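Local coordinates for protein phosphoheptose isomerase (Neisseria gonorrhoeae, PDB 5I01) that isomerises sedoheptulose 7-phosphate to D-glycero-D-manno-heptose 7-phosphate as a zinc-dependent homotetramer, in the heptose biosynthesis pathway, at residues G47-C52 with Q62-E67. The protein carries 1 engineered substitution. Residues are numbered along the deposited sequence; the frame is centred on the assembly and turned at random.
Sequences GKILAC and QHFAAE. With ZN (zinc ion), chain E.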
ATOM      1  N   GLY A  47     -16.202  18.763   5.011  1.00 51.61           N
ATOM      2  CA  GLY A  47     -14.920  18.712   4.303  1.00 48.78           C
ATOM      3  C   GLY A  47     -14.151  17.437   4.631  1.00 46.73           C
ATOM      4  O   GLY A  47     -14.606  16.599   5.441  1.00 42.39           O
ATOM      5  N   LYS A  48     -12.984  17.295   3.997  1.00 41.74           N
ATOM      6  CA  LYS A  48     -12.077  16.177   4.260  1.00 40.16           C
ATOM      7  C   LYS A  48     -10.631  16.636   4.430  1.00 37.64           C
ATOM      8  O   LYS A  48     -10.273  17.734   4.021  1.00 35.66           O
ATOM      9  CB  LYS A  48     -12.201  15.102   3.170  1.00 39.53           C
ATOM     10  CG  LYS A  48     -11.871  15.535   1.754  1.00 40.04           C
ATOM     11  CD  LYS A  48     -12.312  14.448   0.766  1.00 40.53           C
ATOM     12  CE  LYS A  48     -12.060  14.826  -0.679  1.00 40.20           C
ATOM     13  NZ  LYS A  48     -12.715  16.110  -1.058  1.00 40.57           N
ATOM     14  N   ILE A  49      -9.826  15.786   5.071  1.00 35.85           N
ATOM     15  CA  ILE A  49      -8.403  16.030   5.276  1.00 34.78           C
ATOM     16  C   ILE A  49      -7.580  15.077   4.407  1.00 33.09           C
ATOM     17  O   ILE A  49      -7.752  13.870   4.482  1.00 31.10           O
ATOM     18  CB  ILE A  49      -7.984  15.853   6.758  1.00 35.67           C
ATOM     19  CG1 ILE A  49      -8.851  16.733   7.676  1.00 37.41           C
ATOM     20  CG2 ILE A  49      -6.511  16.199   6.949  1.00 35.89           C
ATOM     21  CD1 ILE A  49      -9.912  15.976   8.425  1.00 38.47           C
ATOM     22  N   LEU A  50      -6.685  15.639   3.595  1.00 32.20           N
ATOM     23  CA  LEU A  50      -5.690  14.875   2.848  1.00 30.73           C
ATOM     24  C   LEU A  50      -4.355  14.962   3.581  1.00 29.52           C
ATOM     25  O   LEU A  50      -3.990  16.037   4.052  1.00 28.29           O
ATOM     26  CB  LEU A  50      -5.548  15.436   1.439  1.00 31.52           C
ATOM     27  CG  LEU A  50      -6.853  15.660   0.674  1.00 32.49           C
ATOM     28  CD1 LEU A  50      -6.533  16.140  -0.739  1.00 33.62           C
ATOM     29  CD2 LEU A  50      -7.694  14.392   0.634  1.00 33.09           C
ATOM     30  N   ALA A  51      -3.639  13.839   3.682  1.00 27.68           N
ATOM     31  CA  ALA A  51      -2.317  13.801   4.321  1.00 27.05           C
ATOM     32  C   ALA A  51      -1.280  13.281   3.341  1.00 27.98           C
ATOM     33  O   ALA A  51      -1.580  12.393   2.543  1.00 30.19           O
ATOM     34  CB  ALA A  51      -2.348  12.930   5.558  1.00 26.38           C
ATOM     35  N   CYS A  52      -0.074  13.842   3.388  1.00 28.15           N
ATOM     36  CA  CYS A  52       1.036  13.325   2.593  1.00 29.51           C
ATOM     37  C   CYS A  52       2.412  13.564   3.237  1.00 29.41           C
ATOM     38  O   CYS A  52       2.572  14.436   4.101  1.00 29.59           O
ATOM     39  CB  CYS A  52       1.008  13.928   1.192  1.00 29.93           C
ATOM     40  SG  CYS A  52       1.540  15.648   1.119  1.00 33.68           S
ATOM     41  N   GLN A  62      -0.465   7.744   6.770  1.00 30.59           N
ATOM     42  CA  GLN A  62      -1.463   6.663   6.760  1.00 31.06           C
ATOM     43  C   GLN A  62      -1.901   6.254   8.172  1.00 30.16           C
ATOM     44  O   GLN A  62      -3.014   5.777   8.340  1.00 30.43           O
ATOM     45  CB  GLN A  62      -1.030   5.466   5.883  1.00 31.46           C
ATOM     46  CG  GLN A  62       0.042   4.531   6.422  1.00 32.74           C
ATOM     47  CD  GLN A  62       0.225   3.306   5.530  1.00 34.17           C
ATOM     48  OE1 GLN A  62       0.455   3.425   4.315  1.00 34.79           O
ATOM     49  NE2 GLN A  62       0.120   2.120   6.123  1.00 33.62           N
ATOM     50  N   HIS A  63      -1.023   6.441   9.160  1.00 30.73           N
ATOM     51  CA  HIS A  63      -1.343   6.296  10.597  1.00 32.28           C
ATOM     52  C   HIS A  63      -2.427   7.314  11.015  1.00 30.14           C
ATOM     53  O   HIS A  63      -3.434   6.942  11.600  1.00 27.76           O
ATOM     54  CB  HIS A  63      -0.064   6.507  11.429  1.00 34.51           C
ATOM     55  CG  HIS A  63      -0.184   6.176  12.889  1.00 38.36           C
ATOM     56  ND1 HIS A  63       0.850   5.583  13.583  1.00 41.04           N
ATOM     57  CD2 HIS A  63      -1.168   6.384  13.796  1.00 40.89           C
ATOM     58  CE1 HIS A  63       0.503   5.430  14.847  1.00 42.45           C
ATOM     59  NE2 HIS A  63      -0.719   5.903  15.002  1.00 44.00           N
ATOM     60  N   PHE A  64      -2.203   8.587  10.705  1.00 29.84           N
ATOM     61  CA  PHE A  64      -3.207   9.640  10.926  1.00 31.04           C
ATOM     62  C   PHE A  64      -4.567   9.327  10.293  1.00 30.19           C
ATOM     63  O   PHE A  64      -5.576   9.346  10.964  1.00 28.54           O
ATOM     64  CB  PHE A  64      -2.696  10.970  10.394  1.00 32.33           C
ATOM     65  CG  PHE A  64      -3.735  12.036  10.364  1.00 35.58           C
ATOM     66  CD1 PHE A  64      -4.253  12.543  11.549  1.00 37.18           C
ATOM     67  CD2 PHE A  64      -4.215  12.527   9.151  1.00 38.09           C
ATOM     68  CE1 PHE A  64      -5.227  13.532  11.531  1.00 39.02           C
ATOM     69  CE2 PHE A  64      -5.187  13.515   9.123  1.00 38.37           C
ATOM     70  CZ  PHE A  64      -5.693  14.020  10.315  1.00 40.07           C
ATOM     71  N   ALA A  65      -4.577   9.037   8.998  1.00 32.48           N
ATOM     72  CA  ALA A  65      -5.809   8.722   8.270  1.00 32.28           C
ATOM     73  C   ALA A  65      -6.532   7.489   8.807  1.00 32.82           C
ATOM     74  O   ALA A  65      -7.758   7.474   8.869  1.00 33.48           O
ATOM     75  CB  ALA A  65      -5.518   8.551   6.785  1.00 32.94           C
ATOM     76  N   ALA A  66      -5.784   6.462   9.197  1.00 33.62           N
ATOM     77  CA  ALA A  66      -6.376   5.250   9.781  1.00 34.16           C
ATOM     78  C   ALA A  66      -7.070   5.481  11.142  1.00 35.94           C
ATOM     79  O   ALA A  66      -8.094   4.851  11.441  1.00 35.47           O
ATOM     80  CB  ALA A  66      -5.329   4.152   9.896  1.00 34.16           C
ATOM     81  N   GLU A  67      -6.526   6.373  11.964  1.00 38.47           N
ATOM     82  CA  GLU A  67      -7.197   6.741  13.221  1.00 41.94           C
ATOM     83  C   GLU A  67      -8.434   7.645  13.030  1.00 41.63           C
ATOM     84  O   GLU A  67      -9.303   7.681  13.888  1.00 41.86           O
ATOM     85  CB  GLU A  67      -6.197   7.318  14.215  1.00 44.18           C
ATOM     86  CG  GLU A  67      -5.256   6.227  14.721  1.00 48.21           C
ATOM     87  CD  GLU A  67      -4.347   6.682  15.840  1.00 50.96           C
ATOM     88  OE1 GLU A  67      -4.119   7.902  15.963  1.00 54.06           O
ATOM     89  OE2 GLU A  67      -3.852   5.811  16.588  1.00 55.75           O
TER
HETATM   90 ZN    ZN E 301      -1.836   5.845  16.860  1.00 58.72          ZN
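The ring of Phe-64 reaches from helix 56-69 onto strand 49-52, laying its CD2-CE2-CZ side against Ile-49 and Ala-51. Strand and helix belong to the SIS fold, a parallel sheet flanked by helices; strand 49-52 runs between 81-83 and 117-122, and the chain passes from it through a short glycine-containing loop into the helix that packs on it. Ile-49 meets the ring with its CG2 methyl, which comes up to the rim of the ring, close to the ring plane, 3.7 Å from Phe-64 CE2, the two side chains running roughly perpendicular. Ala-51, two residues on along the same sheet face, brings its CB obliquely to 4.1 Å from Phe-64 CD2. With CG anti to the backbone N (chi1 170°), Phe-64 directs its ring at the strand. The contact is wholly apolar and buried, and Ile-184 and Cys-188 of helix 173-193 also touch the Phe-64 side chain.

From the neighbouring turns of helix 56-69, His-63 and Glu-67 supply two of the zinc ligands, one turn apart, as the backbone bond from Glu-67 N to His-63 O (3.2 Å) shows. The same helix thus joins the sheet core to the zinc ion, whose coordination is completed by His-185 and by Gln-177 of a neighbouring subunit. Gln-62 faces the tetramer interface, its NE2 hydrogen-bonding Thr-88 and Ser-89 of a further subunit, not the one that supplies Gln-177. Glu-67 CD lies at the edge of the His-63 imidazole, in its plane, while His-63 NE2 binds zinc at 2.2 Å and Glu-67 OE2 at 2.0 Å.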